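Local coordinates for protein GphF Dehydratase 1 (Archangium violaceum, PDB 6MBF) that probably dehydrates, and may also isomerise the double bond of, polyketide intermediates as a dehydratase domain of the gephyronic acid polyketide synthase, at residues L74-V79 with G126-R131; D263-D268 with S276-Q281; I232-R237 with R272-V277; G139-L144 with E241-L246. All blocks are in the same frame, centred on the assembly; numbering follows the deposited sequence.

Contact 1. Residues L74-V79 with G126-R131; sequences LIVEDV and GRIARR
Asp78 meets Arg127 where the chain bends sharply after strand residues 74-77. From CB to its tip, Arg127 first has CB 4.0 Å from Glu77 O, on the face it shares with Glu77 and Ile75; CG stands anti to the carbonyl carbon (chi1 -52°) and the chain runs extended from there, bringing CD to Asp78 OD1 at 3.4 Å and NE into a salt bridge with that oxygen at 2.8 Å. OD1 accepts through its anti lone pair at the edge of the guanidinium, the two planes standing 82° apart, while NH1 turns to Glu102. Shortened to an alanine, this residue would probably leave Asp78 without its positive mate and Glu102 without the partner that NH1 supplies. Long, charged side chains suit this partly exposed face. Farther along it, Ile75 packs CB beside the Ala129 methyl, CB, at 4.1 Å and sends CD1 to 3.4 Å from NH1 of Arg131, whose NH2 is paired with Glu233. The other face is greasy: Val76 packs on helix 52-65 and Ile128 on its following loop. Backbone bonds join Ile75 with Ala129 and Glu77 with Arg127, both ways in each pair. This is regular antiparallel pairing within the double hotdog fold of polyketide synthase dehydratases, in which each hotdog curls its sheet about a long helix.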
loop_
_atom_site.group_PDB
_atom_site.type_symbol
_atom_site.label_atom_id
_atom_site.label_comp_id
_atom_site.label_asym_id
_atom_site.label_seq_id
_atom_site.Cartn_x
_atom_site.Cartn_y
_atom_site.Cartn_z
ATOM N N LEU A 74 -1.970 -14.835 -2.670
ATOM C CA LEU A 74 -2.936 -14.058 -1.906
ATOM C C LEU A 74 -3.503 -12.961 -2.797
ATOM O O LEU A 74 -2.760 -12.295 -3.519
ATOM C CB LEU A 74 -2.280 -13.435 -0.673
ATOM C CG LEU A 74 -1.509 -14.347 0.286
ATOM C CD1 LEU A 74 -0.782 -13.528 1.344
ATOM C CD2 LEU A 74 -2.463 -15.316 0.936
ATOM N N ILE A 75 -4.818 -12.760 -2.736
ATOM C CA ILE A 75 -5.503 -11.859 -3.655
ATOM C C ILE A 75 -6.361 -10.872 -2.874
ATOM O O ILE A 75 -7.071 -11.252 -1.937
ATOM C CB ILE A 75 -6.371 -12.646 -4.654
ATOM C CG1 ILE A 75 -5.499 -13.600 -5.481
ATOM C CG2 ILE A 75 -7.124 -11.695 -5.559
ATOM C CD1 ILE A 75 -6.253 -14.817 -5.994
ATOM N N VAL A 76 -6.300 -9.599 -3.261
ATOM C CA VAL A 76 -7.252 -8.600 -2.787
ATOM C C VAL A 76 -7.847 -7.936 -4.021
ATOM O O VAL A 76 -7.109 -7.558 -4.932
ATOM C CB VAL A 76 -6.603 -7.548 -1.858
ATOM C CG1 VAL A 76 -7.687 -6.749 -1.149
ATOM C CG2 VAL A 76 -5.675 -8.197 -0.829
ATOM N N GLU A 77 -9.174 -7.811 -4.065
ATOM C CA GLU A 77 -9.841 -7.197 -5.208
ATOM C C GLU A 77 -10.838 -6.142 -4.743
ATOM O O GLU A 77 -11.262 -6.122 -3.584
ATOM C CB GLU A 77 -10.559 -8.253 -6.072
ATOM C CG GLU A 77 -9.622 -9.198 -6.808
ATOM C CD GLU A 77 -10.365 -10.224 -7.645
ATOM O OE1 GLU A 77 -9.767 -10.762 -8.602
ATOM O OE2 GLU A 77 -11.546 -10.490 -7.345
ATOM N N ASP A 78 -11.200 -5.252 -5.674
ATOM C CA ASP A 78 -12.303 -4.307 -5.475
ATOM C C ASP A 78 -12.059 -3.409 -4.269
ATOM O O ASP A 78 -12.961 -3.181 -3.460
ATOM C CB ASP A 78 -13.647 -5.027 -5.299
ATOM C CG ASP A 78 -14.164 -5.655 -6.566
ATOM O OD1 ASP A 78 -14.906 -6.658 -6.451
ATOM O OD2 ASP A 78 -13.848 -5.154 -7.664
ATOM N N VAL A 79 -10.828 -2.921 -4.121
ATOM C CA VAL A 79 -10.475 -2.128 -2.946
ATOM C C VAL A 79 -10.914 -0.689 -3.158
ATOM O O VAL A 79 -10.614 -0.078 -4.191
ATOM C CB VAL A 79 -8.966 -2.197 -2.665
ATOM C CG1 VAL A 79 -8.618 -1.364 -1.432
ATOM C CG2 VAL A 79 -8.528 -3.636 -2.490
ATOM N N GLY A 126 -12.963 -4.247 0.639
ATOM C CA GLY A 126 -12.695 -5.001 -0.575
ATOM C C GLY A 126 -13.001 -6.469 -0.359
ATOM O O GLY A 126 -13.729 -6.834 0.569
ATOM N N ARG A 127 -12.420 -7.305 -1.213
ATOM C CA ARG A 127 -12.626 -8.747 -1.153
ATOM C C ARG A 127 -11.279 -9.448 -1.131
ATOM O O ARG A 127 -10.287 -8.921 -1.636
ATOM C CB ARG A 127 -13.453 -9.238 -2.342
ATOM C CG ARG A 127 -14.736 -8.473 -2.536
ATOM C CD ARG A 127 -15.355 -8.783 -3.889
ATOM N NE ARG A 127 -16.319 -7.758 -4.282
ATOM C CZ ARG A 127 -17.584 -7.735 -3.878
ATOM N NH1 ARG A 127 -18.037 -8.679 -3.064
ATOM N NH2 ARG A 127 -18.393 -6.768 -4.282
ATOM N N ILE A 128 -11.236 -10.625 -0.512
ATOM C CA ILE A 128 -9.999 -11.390 -0.425
ATOM C C ILE A 128 -10.222 -12.774 -1.021
ATOM O O ILE A 128 -11.338 -13.306 -1.024
ATOM C CB ILE A 128 -9.464 -11.503 1.019
ATOM C CG1 ILE A 128 -10.576 -11.926 1.984
ATOM C CG2 ILE A 128 -8.805 -10.181 1.470
ATOM C CD1 ILE A 128 -10.068 -12.239 3.383
ATOM N N ALA A 129 -9.145 -13.350 -1.537
ATOM C CA ALA A 129 -9.196 -14.682 -2.121
ATOM C C ALA A 129 -7.798 -15.278 -2.077
ATOM O O ALA A 129 -6.816 -14.604 -1.755
ATOM C CB ALA A 129 -9.745 -14.649 -3.549
ATOM N N ARG A 130 -7.728 -16.562 -2.411
ATOM C CA ARG A 130 -6.489 -17.317 -2.402
ATOM C C ARG A 130 -6.584 -18.347 -3.514
ATOM O O ARG A 130 -7.632 -18.975 -3.689
ATOM C CB ARG A 130 -6.280 -17.977 -1.038
ATOM C CG ARG A 130 -4.886 -18.450 -0.759
ATOM C CD ARG A 130 -4.689 -18.508 0.737
ATOM N NE ARG A 130 -3.501 -19.262 1.098
ATOM C CZ ARG A 130 -3.099 -19.443 2.346
ATOM N NH1 ARG A 130 -3.790 -18.909 3.346
ATOM N NH2 ARG A 130 -2.003 -20.144 2.598
ATOM N N ARG A 131 -5.509 -18.502 -4.280
ATOM C CA ARG A 131 -5.527 -19.390 -5.435
ATOM C C ARG A 131 -4.221 -20.164 -5.505
ATOM O O ARG A 131 -3.152 -19.618 -5.221
ATOM C CB ARG A 131 -5.738 -18.605 -6.738
ATOM C CG ARG A 131 -5.805 -19.478 -7.975
ATOM C CD ARG A 131 -6.014 -18.669 -9.245
ATOM N NE ARG A 131 -4.817 -17.945 -9.661
ATOM C CZ ARG A 131 -4.688 -16.625 -9.594
ATOM N NH1 ARG A 131 -5.685 -15.891 -9.127
ATOM N NH2 ARG A 131 -3.567 -16.041 -9.998
#

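Contact 2. Residues D263-D268 with S276-Q281; sequences DLRLFD and SVDALQ
Charge pairing dominates one face, where Arg265, in the conformer described, reaches across to Asp278. Its NH1 and NH2 share a single oxygen in an end-on grip through two bent bonds, NH1 lying 2.9 Å from Asp278 OD2, with the guanidinium and carboxylate planes 65° apart. The chain bends at chi2 (-63°), carrying the guanidinium across Ser276 to strand 273-284, and NH1 also donates to Leu264 O at 2.9 Å, a nearly straight bond that would hold the rotation of the group. Leu264 O thus takes two donors, Arg265 NH1 and Val277 N, from opposite faces of its carbonyl plane. Ser276 CB lies over one face of the guanidinium and comes 3.5 Å from Arg265 CD, a fit that a small residue permits.

Backbone bonds pair Leu264 and Val277 in both directions, as expected of an antiparallel hairpin, here made by strands 259-267 and 273-284 of the second hotdog. The pairing is interrupted by a G1 beta bulge: Ala279 and Leu280 both face Ala262, and Ala279 has a positive phi (56°). At this irregularity Asp263 OD1 takes the Ala279 N-H at 2.8 Å, nearly in line with its own C-O bond, while OD2 is held by His249.

Apolar contacts occupy the other face. Leu264 and Val277 run alongside each other into the core, with CD1 of Leu264 4.0 Å from Val277 CG1 and 4.3 Å from Leu280 CD2; branched aliphatic residues suit this buried side, where Phe207 of helix 200-214 covers Leu264 and Leu280.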
loop_
_atom_site.group_PDB
_atom_site.type_symbol
_atom_site.label_atom_id
_atom_site.label_comp_id
_atom_site.label_asym_id
_atom_site.label_seq_id
_atom_site.Cartn_x
_atom_site.Cartn_y
_atom_site.Cartn_z
ATOM N N ASP A 263 -1.023 0.332 -13.728
ATOM C CA ASP A 263 -0.803 -1.084 -13.482
ATOM C C ASP A 263 0.666 -1.301 -13.130
ATOM O O ASP A 263 1.545 -0.583 -13.612
ATOM C CB ASP A 263 -1.172 -1.924 -14.711
ATOM C CG ASP A 263 -2.555 -1.618 -15.228
ATOM O OD1 ASP A 263 -3.499 -1.621 -14.414
ATOM O OD2 ASP A 263 -2.696 -1.372 -16.447
ATOM N N LEU A 264 0.935 -2.284 -12.277
ATOM C CA LEU A 264 2.302 -2.541 -11.848
ATOM C C LEU A 264 2.552 -4.037 -11.762
ATOM O O LEU A 264 1.641 -4.822 -11.485
ATOM C CB LEU A 264 2.618 -1.904 -10.484
ATOM C CG LEU A 264 2.467 -0.392 -10.331
ATOM C CD1 LEU A 264 1.058 -0.028 -9.919
ATOM C CD2 LEU A 264 3.462 0.103 -9.282
ATOM N N ARG A 265 3.800 -4.421 -12.020
ATOM C CA ARG A 265 4.265 -5.794 -11.883
ATOM C C ARG A 265 5.577 -5.760 -11.116
ATOM O O ARG A 265 6.502 -5.038 -11.501
ATOM C CB ARG A 265 4.453 -6.459 -13.253
ATOM C CG ARG A 265 3.186 -6.480 -14.110
ATOM C CD ARG A 265 2.110 -7.298 -13.436
ATOM N NE ARG A 265 0.946 -7.542 -14.286
ATOM C CZ ARG A 265 -0.212 -6.893 -14.197
ATOM N NH1 ARG A 265 -0.384 -5.926 -13.302
ATOM N NH2 ARG A 265 -1.209 -7.223 -15.011
ATOM N N LEU A 266 5.642 -6.513 -10.020
ATOM C CA LEU A 266 6.829 -6.570 -9.175
ATOM C C LEU A 266 7.556 -7.890 -9.413
ATOM O O LEU A 266 6.935 -8.956 -9.388
ATOM C CB LEU A 266 6.450 -6.437 -7.693
ATOM C CG LEU A 266 6.017 -5.068 -7.133
ATOM C CD1 LEU A 266 4.772 -4.516 -7.814
ATOM C CD2 LEU A 266 5.778 -5.201 -5.642
ATOM N N PHE A 267 8.874 -7.820 -9.609
ATOM C CA PHE A 267 9.700 -8.991 -9.879
ATOM C C PHE A 267 10.828 -9.079 -8.864
ATOM O O PHE A 267 11.360 -8.054 -8.426
ATOM C CB PHE A 267 10.304 -8.937 -11.290
ATOM C CG PHE A 267 9.282 -8.859 -12.383
ATOM C CD1 PHE A 267 8.830 -10.009 -13.019
ATOM C CD2 PHE A 267 8.772 -7.631 -12.773
ATOM C CE1 PHE A 267 7.879 -9.932 -14.027
ATOM C CE2 PHE A 267 7.824 -7.550 -13.775
ATOM C CZ PHE A 267 7.379 -8.696 -14.403
ATOM N N ASP A 268 11.211 -10.301 -8.488
ATOM C CA ASP A 268 12.402 -10.407 -7.656
ATOM C C ASP A 268 13.639 -10.166 -8.521
ATOM O O ASP A 268 13.547 -9.941 -9.733
ATOM C CB ASP A 268 12.433 -11.743 -6.903
ATOM C CG ASP A 268 12.590 -12.965 -7.807
ATOM O OD1 ASP A 268 13.054 -12.857 -8.962
ATOM O OD2 ASP A 268 12.242 -14.070 -7.330
ATOM N N SER A 276 1.402 -8.411 -8.495
ATOM C CA SER A 276 0.821 -7.675 -9.609
ATOM C C SER A 276 -0.309 -6.798 -9.102
ATOM O O SER A 276 -1.134 -7.238 -8.296
ATOM C CB SER A 276 0.291 -8.610 -10.693
ATOM O OG SER A 276 -0.711 -9.454 -10.159
ATOM N N VAL A 277 -0.356 -5.568 -9.606
ATOM C CA VAL A 277 -1.326 -4.559 -9.193
ATOM C C VAL A 277 -2.053 -4.089 -10.447
ATOM O O VAL A 277 -1.417 -3.586 -11.381
ATOM C CB VAL A 277 -0.664 -3.370 -8.473
ATOM C CG1 VAL A 277 -1.710 -2.324 -8.135
ATOM C CG2 VAL A 277 0.064 -3.829 -7.201
ATOM N N ASP A 278 -3.371 -4.269 -10.483
ATOM C CA ASP A 278 -4.179 -3.848 -11.621
ATOM C C ASP A 278 -5.020 -2.641 -11.240
ATOM O O ASP A 278 -5.764 -2.684 -10.254
ATOM C CB ASP A 278 -5.102 -4.974 -12.105
ATOM C CG ASP A 278 -4.336 -6.169 -12.627
ATOM O OD1 ASP A 278 -4.787 -7.314 -12.400
ATOM O OD2 ASP A 278 -3.277 -5.956 -13.249
ATOM N N ALA A 279 -4.922 -1.580 -12.043
ATOM C CA ALA A 279 -5.774 -0.403 -11.922
ATOM C C ALA A 279 -5.701 0.208 -10.518
ATOM O O ALA A 279 -6.705 0.379 -9.823
ATOM C CB ALA A 279 -7.221 -0.742 -12.309
ATOM N N LEU A 280 -4.482 0.531 -10.102
ATOM C CA LEU A 280 -4.324 1.449 -8.989
ATOM C C LEU A 280 -4.912 2.798 -9.389
ATOM O O LEU A 280 -4.513 3.380 -10.400
ATOM C CB LEU A 280 -2.844 1.581 -8.637
ATOM C CG LEU A 280 -2.503 2.625 -7.574
ATOM C CD1 LEU A 280 -3.076 2.224 -6.232
ATOM C CD2 LEU A 280 -0.993 2.835 -7.478
ATOM N N GLN A 281 -5.882 3.281 -8.625
ATOM C CA GLN A 281 -6.597 4.508 -8.951
ATOM C C GLN A 281 -6.110 5.613 -8.022
ATOM O O GLN A 281 -6.166 5.469 -6.796
ATOM C CB GLN A 281 -8.106 4.285 -8.843
ATOM C CG GLN A 281 -8.628 3.370 -9.958
ATOM C CD GLN A 281 -9.728 2.425 -9.509
ATOM O OE1 GLN A 281 -9.499 1.226 -9.310
ATOM N NE2 GLN A 281 -10.935 2.953 -9.370
#

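Contact 3. Residues I232-R237 with R272-V277; sequences IELRAR and RLVASV
Glu233 and Ser276 form a hydrogen-bonded pair in two antiparallel strands whose axes approach to 4.7 Å and run 169° apart, bonded in both directions (Glu233 N to Ser276 O 2.9 Å). Two residues on, Arg235 N gives a short, straight bond (2.7 Å) to Val274 O just past the end of its strand. Opposite, Val274 and Ala275 both face Leu266, a classic beta bulge.

On the buried face Ile232 and Val277 stand side by side, CD1 of Ile232 4.0 Å from Val277 CG2. Leu234 swings CG anti to its own nitrogen (chi1 -177°), which brings CD1 to 3.9 Å from Ala275 CB; a small side chain suits this place, since Ala275 CB already lies 3.3 Å from Glu233 O. On the other face the flat end of Arg235 spreads over Leu273, whose CD2 sits 3.5 Å from NE, above the plane and toward its rim. A water in that plane accepts from Arg235 NE at 2.7 Å and lies 3.3 Å from Ser276 OG. The carboxylate of buried Glu233 is paired with Arg131 and Arg231, which would offset its charge.

Strand 224-234 is thus clasped between strand 73-81, where Val76 packs on Ile232, and strand 273-284, which has strand 259-267 on its far side.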
loop_
_atom_site.group_PDB
_atom_site.type_symbol
_atom_site.label_atom_id
_atom_site.label_comp_id
_atom_site.label_asym_id
_atom_site.label_seq_id
_atom_site.Cartn_x
_atom_site.Cartn_y
_atom_site.Cartn_z
ATOM N N ILE A 232 -4.845 -6.795 -6.414
ATOM C CA ILE A 232 -3.442 -7.032 -6.107
ATOM C C ILE A 232 -3.278 -8.515 -5.800
ATOM O O ILE A 232 -4.090 -9.095 -5.075
ATOM C CB ILE A 232 -2.927 -6.154 -4.945
ATOM C CG1 ILE A 232 -1.465 -6.494 -4.642
ATOM C CG2 ILE A 232 -3.773 -6.329 -3.696
ATOM C CD1 ILE A 232 -0.771 -5.502 -3.705
ATOM N N GLU A 233 -2.264 -9.136 -6.395
ATOM C CA GLU A 233 -1.969 -10.540 -6.153
ATOM C C GLU A 233 -0.524 -10.685 -5.709
ATOM O O GLU A 233 0.376 -10.102 -6.316
ATOM C CB GLU A 233 -2.230 -11.375 -7.400
ATOM C CG GLU A 233 -2.020 -12.848 -7.180
ATOM C CD GLU A 233 -2.581 -13.659 -8.314
ATOM O OE1 GLU A 233 -2.703 -13.107 -9.431
ATOM O OE2 GLU A 233 -2.915 -14.839 -8.084
ATOM N N LEU A 234 -0.301 -11.446 -4.643
ATOM C CA LEU A 234 1.032 -11.646 -4.085
ATOM C C LEU A 234 1.419 -13.115 -4.196
ATOM O O LEU A 234 0.679 -13.991 -3.730
ATOM C CB LEU A 234 1.083 -11.207 -2.621
ATOM C CG LEU A 234 2.434 -11.296 -1.914
ATOM C CD1 LEU A 234 3.455 -10.321 -2.510
ATOM C CD2 LEU A 234 2.268 -11.033 -0.425
ATOM N N ARG A 235 2.582 -13.381 -4.797
ATOM C CA ARG A 235 3.042 -14.744 -5.031
ATOM C C ARG A 235 4.202 -15.168 -4.150
ATOM O O ARG A 235 4.531 -16.359 -4.128
ATOM C CB ARG A 235 3.471 -14.931 -6.492
ATOM C CG ARG A 235 2.487 -14.417 -7.506
ATOM C CD ARG A 235 2.837 -14.936 -8.887
ATOM N NE ARG A 235 1.755 -14.709 -9.837
ATOM C CZ ARG A 235 1.552 -15.448 -10.920
ATOM N NH1 ARG A 235 2.357 -16.468 -11.183
ATOM N NH2 ARG A 235 0.541 -15.174 -11.734
ATOM N N ALA A 236 4.872 -14.234 -3.485
ATOM C CA ALA A 236 5.950 -14.562 -2.563
ATOM C C ALA A 236 5.859 -13.627 -1.368
ATOM O O ALA A 236 5.599 -12.433 -1.534
ATOM C CB ALA A 236 7.323 -14.440 -3.234
ATOM N N ARG A 237 6.054 -14.172 -0.169
ATOM C CA ARG A 237 5.969 -13.401 1.063
ATOM C C ARG A 237 7.355 -12.918 1.492
ATOM O O ARG A 237 8.381 -13.498 1.132
ATOM C CB ARG A 237 5.354 -14.236 2.186
ATOM C CG ARG A 237 4.388 -15.313 1.726
ATOM C CD ARG A 237 2.962 -14.816 1.604
ATOM N NE ARG A 237 2.017 -15.934 1.601
ATOM C CZ ARG A 237 1.458 -16.443 2.698
ATOM N NH1 ARG A 237 0.611 -17.462 2.611
ATOM N NH2 ARG A 237 1.741 -15.925 3.886
ATOM N N ARG A 272 11.609 -13.232 -11.457
ATOM C CA ARG A 272 10.381 -13.966 -11.185
ATOM C C ARG A 272 9.322 -13.023 -10.630
ATOM O O ARG A 272 9.619 -12.152 -9.814
ATOM C CB ARG A 272 10.634 -15.098 -10.187
ATOM C CG ARG A 272 11.670 -16.115 -10.643
ATOM C CD ARG A 272 11.968 -17.130 -9.555
ATOM N NE ARG A 272 12.700 -16.528 -8.448
ATOM C CZ ARG A 272 13.371 -17.222 -7.534
ATOM N NH1 ARG A 272 13.406 -18.548 -7.601
ATOM N NH2 ARG A 272 14.010 -16.591 -6.560
ATOM N N LEU A 273 8.079 -13.206 -11.076
ATOM C CA LEU A 273 6.991 -12.332 -10.639
ATOM C C LEU A 273 6.675 -12.536 -9.160
ATOM O O LEU A 273 6.436 -13.662 -8.715
ATOM C CB LEU A 273 5.744 -12.594 -11.474
ATOM C CG LEU A 273 4.579 -11.646 -11.183
ATOM C CD1 LEU A 273 4.896 -10.263 -11.724
ATOM C CD2 LEU A 273 3.281 -12.186 -11.784
ATOM N N VAL A 274 6.670 -11.435 -8.413
ATOM C CA VAL A 274 6.363 -11.433 -6.986
ATOM C C VAL A 274 4.944 -10.944 -6.715
ATOM O O VAL A 274 4.257 -11.468 -5.837
ATOM C CB VAL A 274 7.401 -10.561 -6.241
ATOM C CG1 VAL A 274 6.904 -10.193 -4.849
ATOM C CG2 VAL A 274 8.731 -11.287 -6.167
ATOM N N ALA A 275 4.494 -9.923 -7.441
ATOM C CA ALA A 275 3.187 -9.347 -7.172
ATOM C C ALA A 275 2.715 -8.588 -8.399
ATOM O O ALA A 275 3.514 -8.150 -9.225
ATOM C CB ALA A 275 3.216 -8.418 -5.950
ATOM N N SER A 276 1.402 -8.411 -8.495
ATOM C CA SER A 276 0.821 -7.675 -9.609
ATOM C C SER A 276 -0.309 -6.798 -9.102
ATOM O O SER A 276 -1.134 -7.238 -8.296
ATOM C CB SER A 276 0.291 -8.610 -10.693
ATOM O OG SER A 276 -0.711 -9.454 -10.159
ATOM N N VAL A 277 -0.356 -5.568 -9.606
ATOM C CA VAL A 277 -1.326 -4.559 -9.193
ATOM C C VAL A 277 -2.053 -4.089 -10.447
ATOM O O VAL A 277 -1.417 -3.586 -11.381
ATOM C CB VAL A 277 -0.664 -3.370 -8.473
ATOM C CG1 VAL A 277 -1.710 -2.324 -8.135
ATOM C CG2 VAL A 277 0.064 -3.829 -7.201
HETATM O O HOH W 1 0.690 -12.259 -9.295
#

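Contact 4. Residues G139-L144 with E241-L246; sequences GQLPRL and EVRVHL
Pro142 sets CG over the middle of one face of the His245 imidazole. This atom stands 3.5 Å from the ring centroid and only 8° off the normal, a CH-pi contact, and Pro142 CD follows at 3.7 Å from His245 CG. Proline suits this place because its rigid ring offers polarised C-H groups to an aromatic face. The imidazole is swung out to meet it by a chi1 of 177°, which sets CG opposite the backbone nitrogen, and NE2 is held by a hydrogen bond to Glu178, restraining the ring's turn. A serine in its place would probably leave Pro142 without an aromatic surface to lie on and Glu178 without its hydrogen-bond partner.

Leu141 splits its branches between two strand residues. CD1 comes to 4.1 Å from His245 CB, while CD2 touches the aliphatic shaft of Arg243, 3.6 Å from its CD, the two side chains crossing at about a right angle. The arginine's extended chain thus offers methylenes to the leucine.

The loop drapes across the outer side of strand 241-248, touching Phe267 of strand 259-267 through Leu141 and Ile180 of strand 178-184 through Pro142. From the other side of the strand, Val244 and Leu246 face helix 200-214.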
loop_
_atom_site.group_PDB
_atom_site.type_symbol
_atom_site.label_atom_id
_atom_site.label_comp_id
_atom_site.label_asym_id
_atom_site.label_seq_id
_atom_site.Cartn_x
_atom_site.Cartn_y
_atom_site.Cartn_z
ATOM N N GLY A 139 4.440 -13.039 -17.901
ATOM C CA GLY A 139 4.999 -11.716 -18.116
ATOM C C GLY A 139 6.381 -11.566 -17.513
ATOM O O GLY A 139 6.678 -12.147 -16.470
ATOM N N GLN A 140 7.231 -10.784 -18.176
ATOM C CA GLN A 140 8.607 -10.583 -17.752
ATOM C C GLN A 140 8.913 -9.095 -17.662
ATOM O O GLN A 140 8.236 -8.259 -18.269
ATOM C CB GLN A 140 9.598 -11.257 -18.713
ATOM C CG GLN A 140 9.537 -10.751 -20.156
ATOM C CD GLN A 140 8.414 -11.386 -20.970
ATOM O OE1 GLN A 140 7.302 -11.581 -20.478
ATOM N NE2 GLN A 140 8.709 -11.715 -22.224
ATOM N N LEU A 141 9.940 -8.779 -16.882
ATOM C CA LEU A 141 10.427 -7.415 -16.771
ATOM C C LEU A 141 10.935 -6.949 -18.132
ATOM O O LEU A 141 11.818 -7.602 -18.712
ATOM C CB LEU A 141 11.538 -7.326 -15.726
ATOM C CG LEU A 141 12.068 -5.923 -15.444
ATOM C CD1 LEU A 141 11.067 -5.120 -14.617
ATOM C CD2 LEU A 141 13.431 -5.981 -14.760
ATOM N N PRO A 142 10.404 -5.862 -18.684
ATOM C CA PRO A 142 10.840 -5.422 -20.015
ATOM C C PRO A 142 12.243 -4.842 -19.985
ATOM O O PRO A 142 12.752 -4.414 -18.951
ATOM C CB PRO A 142 9.809 -4.352 -20.395
ATOM C CG PRO A 142 9.242 -3.891 -19.116
ATOM C CD PRO A 142 9.282 -5.056 -18.169
ATOM N N ARG A 143 12.878 -4.845 -21.153
ATOM C CA ARG A 143 14.146 -4.149 -21.348
ATOM C C ARG A 143 13.774 -2.775 -21.882
ATOM O O ARG A 143 13.673 -2.558 -23.087
ATOM C CB ARG A 143 15.055 -4.933 -22.287
ATOM C CG ARG A 143 14.672 -6.418 -22.421
ATOM C CD ARG A 143 15.874 -7.314 -22.806
ATOM N NE ARG A 143 16.632 -6.704 -23.889
ATOM C CZ ARG A 143 17.574 -7.310 -24.611
ATOM N NH1 ARG A 143 17.919 -8.577 -24.377
ATOM N NH2 ARG A 143 18.188 -6.631 -25.574
ATOM N N LEU A 144 13.528 -1.845 -20.958
ATOM C CA LEU A 144 12.915 -0.569 -21.305
ATOM C C LEU A 144 13.878 0.363 -22.026
ATOM O O LEU A 144 13.448 1.141 -22.890
ATOM C CB LEU A 144 12.386 0.109 -20.038
ATOM C CG LEU A 144 11.177 1.025 -20.216
ATOM C CD1 LEU A 144 10.000 0.232 -20.753
ATOM C CD2 LEU A 144 10.828 1.672 -18.892
ATOM N N GLU A 241 13.164 -6.630 -1.805
ATOM C CA GLU A 241 13.841 -5.989 -2.922
ATOM C C GLU A 241 13.195 -6.482 -4.204
ATOM O O GLU A 241 13.043 -7.696 -4.391
ATOM C CB GLU A 241 15.343 -6.308 -2.907
ATOM C CG GLU A 241 16.144 -5.586 -3.981
ATOM C CD GLU A 241 17.640 -5.833 -3.863
ATOM O OE1 GLU A 241 18.049 -6.700 -3.056
ATOM O OE2 GLU A 241 18.405 -5.170 -4.592
ATOM N N VAL A 242 12.790 -5.549 -5.075
ATOM C CA VAL A 242 12.169 -5.900 -6.347
ATOM C C VAL A 242 12.618 -4.929 -7.428
ATOM O O VAL A 242 13.102 -3.826 -7.154
ATOM C CB VAL A 242 10.618 -5.893 -6.310
ATOM C CG1 VAL A 242 10.066 -6.951 -5.349
ATOM C CG2 VAL A 242 10.102 -4.507 -5.958
ATOM N N ARG A 243 12.451 -5.361 -8.667
ATOM C CA ARG A 243 12.346 -4.455 -9.795
ATOM C C ARG A 243 10.877 -4.389 -10.181
ATOM O O ARG A 243 10.193 -5.414 -10.231
ATOM C CB ARG A 243 13.201 -4.918 -10.974
ATOM C CG ARG A 243 14.699 -4.870 -10.683
ATOM C CD ARG A 243 15.480 -5.079 -11.978
ATOM N NE ARG A 243 16.926 -4.983 -11.775
ATOM C CZ ARG A 243 17.715 -6.009 -11.470
ATOM N NH1 ARG A 243 17.215 -7.232 -11.325
ATOM N NH2 ARG A 243 19.015 -5.812 -11.302
ATOM N N VAL A 244 10.378 -3.185 -10.412
ATOM C CA VAL A 244 8.956 -2.992 -10.655
ATOM C C VAL A 244 8.775 -2.355 -12.023
ATOM O O VAL A 244 9.454 -1.377 -12.353
ATOM C CB VAL A 244 8.292 -2.143 -9.555
ATOM C CG1 VAL A 244 9.055 -0.834 -9.322
ATOM C CG2 VAL A 244 6.830 -1.888 -9.906
ATOM N N HIS A 245 7.887 -2.928 -12.824
ATOM C CA HIS A 245 7.457 -2.312 -14.068
ATOM C C HIS A 245 6.094 -1.670 -13.838
ATOM O O HIS A 245 5.202 -2.295 -13.260
ATOM C CB HIS A 245 7.394 -3.351 -15.190
ATOM C CG HIS A 245 6.898 -2.803 -16.486
ATOM N ND1 HIS A 245 5.912 -3.420 -17.222
ATOM C CD2 HIS A 245 7.226 -1.677 -17.163
ATOM C CE1 HIS A 245 5.666 -2.708 -18.308
ATOM N NE2 HIS A 245 6.446 -1.644 -18.293
ATOM N N LEU A 246 5.937 -0.416 -14.264
ATOM C CA LEU A 246 4.669 0.282 -14.104
ATOM C C LEU A 246 4.229 0.861 -15.439
ATOM O O LEU A 246 5.059 1.201 -16.288
ATOM C CB LEU A 246 4.758 1.402 -13.049
ATOM C CG LEU A 246 5.554 2.657 -13.427
ATOM C CD1 LEU A 246 4.676 3.710 -14.121
ATOM C CD2 LEU A 246 6.168 3.265 -12.206
#

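Contacts 1, 3 and 2 follow one another across neighbouring strands: 121-131, 73-81, 224-234, 273-284 and 259-267, with strand 241-248 of contact 4 next. Contacts 1 and 3 are joined by the salt bridge of Arg131 NH2 with Glu233 OE2, whose modelled length is doubtful, and by Val76 O near Ile232 N (2.8 Å). Contacts 2 and 3, centres 8 Å apart, share Ser276 and Val277. Contact 4 adjoins contact 2 through Phe267 N and Arg243 O (2.8 Å), whereas its centre is about 23 Å from that of contact 1. A bound magnesium ion lies about 9 Å from the side chain of Leu280 and about 11 Å from that of Val79.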